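Local coordinates for conserved domain protein (Porphyromonas gingivalis, PDB 3PNN) that probably acts as a cytoplasmic glycosyltransferase with a Rossmann-like alpha/beta/alpha fold, helping to form glycosidic linkages, its donor and acceptor sugars being unidentified, at residues A[115-120]-A[219-224]; A[147-152]-A[262-267]. All coordinates share one frame; numbering follows the deposited sequence.

Contact 1: residues A[115-120]-A[219-224]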
# COMPACT_ATOMS: atom_id res chain seq x y z
N ARG A 115 10.55 14.21 -2.66
CA ARG A 115 10.43 15.59 -2.18
C ARG A 115 9.24 16.29 -2.82
O ARG A 115 9.27 17.50 -3.06
CB ARG A 115 11.72 16.38 -2.45
CG ARG A 115 13.01 15.74 -1.92
CD ARG A 115 12.87 15.15 -0.50
NE ARG A 115 12.55 16.12 0.54
CZ ARG A 115 11.98 15.82 1.71
NH1 ARG A 115 11.64 14.56 1.98
NH2 ARG A 115 11.73 16.77 2.61
N GLU A 116 8.18 15.53 -3.10
CA GLU A 116 6.98 16.07 -3.70
C GLU A 116 5.83 15.21 -3.20
O GLU A 116 6.08 14.18 -2.56
CB GLU A 116 7.08 16.01 -5.22
CG GLU A 116 7.39 14.62 -5.79
CD GLU A 116 8.86 14.23 -5.70
OE1 GLU A 116 9.72 15.12 -5.84
OE2 GLU A 116 9.16 13.03 -5.48
N PRO A 117 4.58 15.62 -3.46
CA PRO A 117 3.45 14.76 -3.07
C PRO A 117 3.60 13.36 -3.69
O PRO A 117 4.06 13.22 -4.83
CB PRO A 117 2.23 15.48 -3.65
CG PRO A 117 2.65 16.95 -3.67
CD PRO A 117 4.13 16.92 -4.01
N PHE A 118 3.23 12.34 -2.93
CA PHE A 118 3.46 10.97 -3.38
C PHE A 118 2.36 10.02 -2.95
O PHE A 118 1.71 10.22 -1.90
CB PHE A 118 4.85 10.47 -2.88
CG PHE A 118 4.98 10.34 -1.38
CD1 PHE A 118 4.89 9.10 -0.76
CD2 PHE A 118 5.25 11.46 -0.59
CE1 PHE A 118 5.05 8.98 0.63
CE2 PHE A 118 5.40 11.36 0.79
CZ PHE A 118 5.29 10.12 1.40
N ALA A 119 2.14 8.99 -3.77
CA ALA A 119 1.26 7.87 -3.43
C ALA A 119 2.07 6.74 -2.83
O ALA A 119 3.22 6.55 -3.19
CB ALA A 119 0.54 7.37 -4.67
N VAL A 120 1.46 6.00 -1.91
CA VAL A 120 2.02 4.75 -1.41
C VAL A 120 1.04 3.65 -1.78
O VAL A 120 -0.17 3.79 -1.55
CB VAL A 120 2.19 4.79 0.10
CG1 VAL A 120 2.64 3.40 0.62
CG2 VAL A 120 3.20 5.89 0.50
N GLY A 219 -2.12 8.90 -0.16
CA GLY A 219 -1.45 10.05 -0.75
C GLY A 219 -0.91 10.95 0.36
O GLY A 219 -1.66 11.36 1.24
N PHE A 220 0.39 11.24 0.32
CA PHE A 220 1.05 12.02 1.38
C PHE A 220 1.86 13.17 0.80
O PHE A 220 2.10 13.24 -0.41
CB PHE A 220 2.00 11.13 2.21
CG PHE A 220 1.32 10.00 2.97
CD1 PHE A 220 0.37 10.27 3.95
CD2 PHE A 220 1.68 8.68 2.74
CE1 PHE A 220 -0.22 9.23 4.67
CE2 PHE A 220 1.09 7.64 3.44
CZ PHE A 220 0.14 7.92 4.42
N THR A 221 2.30 14.06 1.69
CA THR A 221 3.31 15.06 1.35
C THR A 221 4.53 14.74 2.21
O THR A 221 4.42 14.00 3.18
CB THR A 221 2.81 16.50 1.61
OG1 THR A 221 2.20 16.58 2.90
CG2 THR A 221 1.76 16.89 0.56
N PRO A 222 5.70 15.31 1.88
CA PRO A 222 6.92 14.83 2.56
C PRO A 222 6.98 15.08 4.07
O PRO A 222 7.78 14.42 4.76
CB PRO A 222 8.05 15.56 1.81
CG PRO A 222 7.46 15.78 0.40
CD PRO A 222 6.00 16.11 0.68
N ASP A 223 6.17 16.00 4.60
CA ASP A 223 6.15 16.19 6.06
C ASP A 223 5.74 14.88 6.75
O ASP A 223 6.00 14.67 7.92
CB ASP A 223 5.19 17.30 6.47
CG ASP A 223 3.87 17.24 5.71
OD1 ASP A 223 2.85 16.80 6.30
OD2 ASP A 223 3.87 17.61 4.52
N TYR A 224 5.08 14.01 6.00
CA TYR A 224 4.69 12.72 6.54
C TYR A 224 5.91 11.92 7.01
O TYR A 224 5.85 11.20 8.00
CB TYR A 224 3.87 11.89 5.52
CG TYR A 224 3.37 10.59 6.13
CD1 TYR A 224 2.34 10.59 7.08
CD2 TYR A 224 3.92 9.36 5.78
CE1 TYR A 224 1.88 9.42 7.66
CE2 TYR A 224 3.46 8.15 6.36
CZ TYR A 224 2.44 8.21 7.28
OH TYR A 224 1.96 7.06 7.88
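Phe118 and Phe220 face each other as an antiparallel hydrogen-bonded pair, and both backbone hydrogen bonds of the pair are made. Phe118 N gives to Phe220 O at 2.9 Å. In return Phe220 N gives to Phe118 O, nearly straight at 172°. Both side chains leave on the same face of the sheet. Phe118 has CG wedged between its backbone N and carbonyl carbon (chi1 65°), which turns the ring toward the neighbouring strand until its CZ lies 3.5 Å from Phe220 CB. That methylene sits over the Phe118 ring face as a CH-pi contact, while the two rings meet obliquely with planes 52° apart. Val120 brings CG2 to the edge of the Phe220 ring, 3.9 Å from CD2; a slim beta-branched residue fits beside two large aromatics. The next pair, Ala119 and Gly219, is non-hydrogen-bonded, with CA atoms only 4.4 Å apart.

Beyond Phe220 the pairing ends and Pro222 takes over. Its CG packs 3.6 Å from Glu116 N, which is buried with no partner in the model, and its CB lies over one face of the Arg115 guanidinium, 3.7 Å from NH1. Proline, having no N-H to satisfy, suits a place where the strand pairing has stopped. Just beside it, Thr221 OG1 lies unusually close to Asp223 OD2, meeting it on the syn side, while Tyr224 N returns to Thr221 O, tying the turn to the chain that runs on into helix 223-239.

Farther out, Tyr224 covers one face of the Phe220 ring, and Val253 of helix 249-259 also touches Phe220. Strand 7-11 flanks 118-122 on its other edge, where Phe118 meets Phe9, and helix 129-140 covers the face bearing Ala119.

Contact 2: residues A[147-152]-A[262-267]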
# COMPACT_ATOMS: atom_id res chain seq x y z
N GLY A 147 0.34 18.19 6.37
CA GLY A 147 -0.69 17.54 7.17
C GLY A 147 -2.03 17.43 6.47
O GLY A 147 -3.06 17.21 7.12
N GLU A 148 -2.04 17.60 5.15
CA GLU A 148 -3.25 17.36 4.34
C GLU A 148 -3.00 16.18 3.39
O GLU A 148 -2.27 16.31 2.41
CB GLU A 148 -3.66 18.62 3.57
CG GLU A 148 -3.83 19.82 4.50
CD GLU A 148 -4.38 21.06 3.82
OE1 GLU A 148 -5.29 20.93 2.97
OE2 GLU A 148 -3.90 22.18 4.15
N TYR A 149 -3.58 15.03 3.73
CA TYR A 149 -3.31 13.77 3.03
C TYR A 149 -4.60 13.21 2.45
O TYR A 149 -5.66 13.84 2.55
CB TYR A 149 -2.73 12.76 4.02
CG TYR A 149 -1.53 13.25 4.83
CD1 TYR A 149 -0.58 14.08 4.26
CD2 TYR A 149 -1.35 12.83 6.15
CE1 TYR A 149 0.54 14.51 4.99
CE2 TYR A 149 -0.23 13.25 6.89
CZ TYR A 149 0.71 14.09 6.31
OH TYR A 149 1.80 14.52 7.03
N CYS A 150 -4.51 12.01 1.87
CA CYS A 150 -5.70 11.34 1.34
C CYS A 150 -5.52 9.82 1.31
O CYS A 150 -4.43 9.28 1.53
CB CYS A 150 -6.04 11.86 -0.06
SG CYS A 150 -4.76 11.47 -1.33
N MSE A 151 -6.62 9.11 1.09
CA MSE A 151 -6.54 7.68 0.84
C MSE A 151 -7.64 7.32 -0.12
O MSE A 151 -8.66 8.01 -0.18
CB MSE A 151 -6.65 6.83 2.11
CG MSE A 151 -7.93 6.96 2.92
SE MSE A 151 -8.28 5.36 4.06
CE MSE A 151 -9.59 4.48 2.90
N VAL A 152 -7.43 6.25 -0.88
CA VAL A 152 -8.45 5.82 -1.84
C VAL A 152 -9.25 4.74 -1.14
O VAL A 152 -8.71 3.70 -0.76
CB VAL A 152 -7.82 5.32 -3.15
CG1 VAL A 152 -8.93 4.76 -4.08
CG2 VAL A 152 -7.08 6.47 -3.85
N ALA A 262 -3.05 15.95 11.26
CA ALA A 262 -3.31 15.64 9.86
C ALA A 262 -4.79 15.44 9.61
O ALA A 262 -5.55 15.07 10.52
CB ALA A 262 -2.54 14.42 9.42
N SER A 263 -5.20 15.71 8.39
CA SER A 263 -6.54 15.37 7.94
C SER A 263 -6.37 14.52 6.70
O SER A 263 -5.42 14.72 5.93
CB SER A 263 -7.36 16.62 7.64
OG SER A 263 -6.73 17.39 6.63
N VAL A 264 -7.26 13.56 6.51
CA VAL A 264 -7.11 12.62 5.41
C VAL A 264 -8.44 12.59 4.68
O VAL A 264 -9.45 12.18 5.25
CB VAL A 264 -6.76 11.20 5.92
CG1 VAL A 264 -6.66 10.22 4.74
CG2 VAL A 264 -5.44 11.21 6.73
N GLU A 265 -8.46 13.04 3.43
CA GLU A 265 -9.69 12.95 2.65
C GLU A 265 -9.81 11.55 2.05
O GLU A 265 -8.85 11.03 1.47
CB GLU A 265 -9.75 13.99 1.52
CG GLU A 265 -11.00 13.79 0.62
CD GLU A 265 -11.12 14.79 -0.53
OE1 GLU A 265 -10.20 15.62 -0.74
OE2 GLU A 265 -12.14 14.75 -1.25
N VAL A 266 -10.98 10.94 2.19
CA VAL A 266 -11.21 9.61 1.63
C VAL A 266 -11.82 9.75 0.23
O VAL A 266 -12.91 10.32 0.08
CB VAL A 266 -12.14 8.76 2.52
CG1 VAL A 266 -12.39 7.38 1.88
CG2 VAL A 266 -11.55 8.61 3.92
N LEU A 267 -11.12 9.25 -0.78
CA LEU A 267 -11.55 9.41 -2.17
C LEU A 267 -12.32 8.16 -2.57
O LEU A 267 -11.77 7.07 -2.58
CB LEU A 267 -10.34 9.61 -3.08
CG LEU A 267 -9.37 10.71 -2.62
CD1 LEU A 267 -8.05 10.63 -3.39
CD2 LEU A 267 -10.00 12.10 -2.81
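Residues 148-152 and 263-267 run as parallel neighbours, their axes 4.2 Å apart at closest and 29° from aligned, laced by five backbone bonds from Ser263 N to Gly147 O (2.9 Å) through to Leu267 N to Met151 O (2.8 Å). Gly147, with a positive phi of 74°, leads into this ladder; a residue without a CB accommodates that backbone readily.

Tyr149, Met151, Val264 and Val266 share one face. The Tyr149 ring has Gly147 C over one face, and its CE2 comes within 3.6 Å of Ala262 CB, a methyl small enough to sit close to the ring. Val264 CG2 lies at the ring's edge, while its other branch, CG1, reaches across to the neighbouring strand, 3.9 Å from CG of the selenomethionine Met151. These two side chains cross at about a right angle. Met151 and Val266 instead lie side by side, pointing the same way, with CG and CG2 4.1 Å apart.

Such a parallel pair, with apolar residues buried beneath helices, is what an alpha/beta/alpha Rossmann-like fold is built from; here helix 249-259 touches Ala262 and Val264, and strand 263-268 follows it directly.

On the face of Cys150 and Val152, Leu267 directs CD1 to 4.0 Å from Cys150 SG. Compact enough for this place, the Cys150 side chain also meets Leu135 of helix 129-140. Glu265, on this same face, extends fully and its OE1 forms a salt bridge with Lys138 of that helix, and Leu267 also touches Lys138.

In the fold
The centres of the two contacts lie about 11 Å apart, on the same side of the chain's centre. Contact 1 joins strands 118-122 and 217-220, contact 2 joins strands 148-155 and 263-268, and the two are connected laterally because 217-220 pairs antiparallel with 148-155. The resulting strand order is 118-122, 217-220, 148-155, 263-268. Along the chain their segments alternate: 115-120, 147-152, 219-224, 262-267, so neither contact is complete before the chain has begun the other. Asp223 OD1 stitches them, probably hydrogen-bonding to Tyr149 OH at 2.6 Å and to Gly147 N at 2.9 Å. Helices 129-140 and 249-259 touch both contacts, making them parts of one continuous layered core.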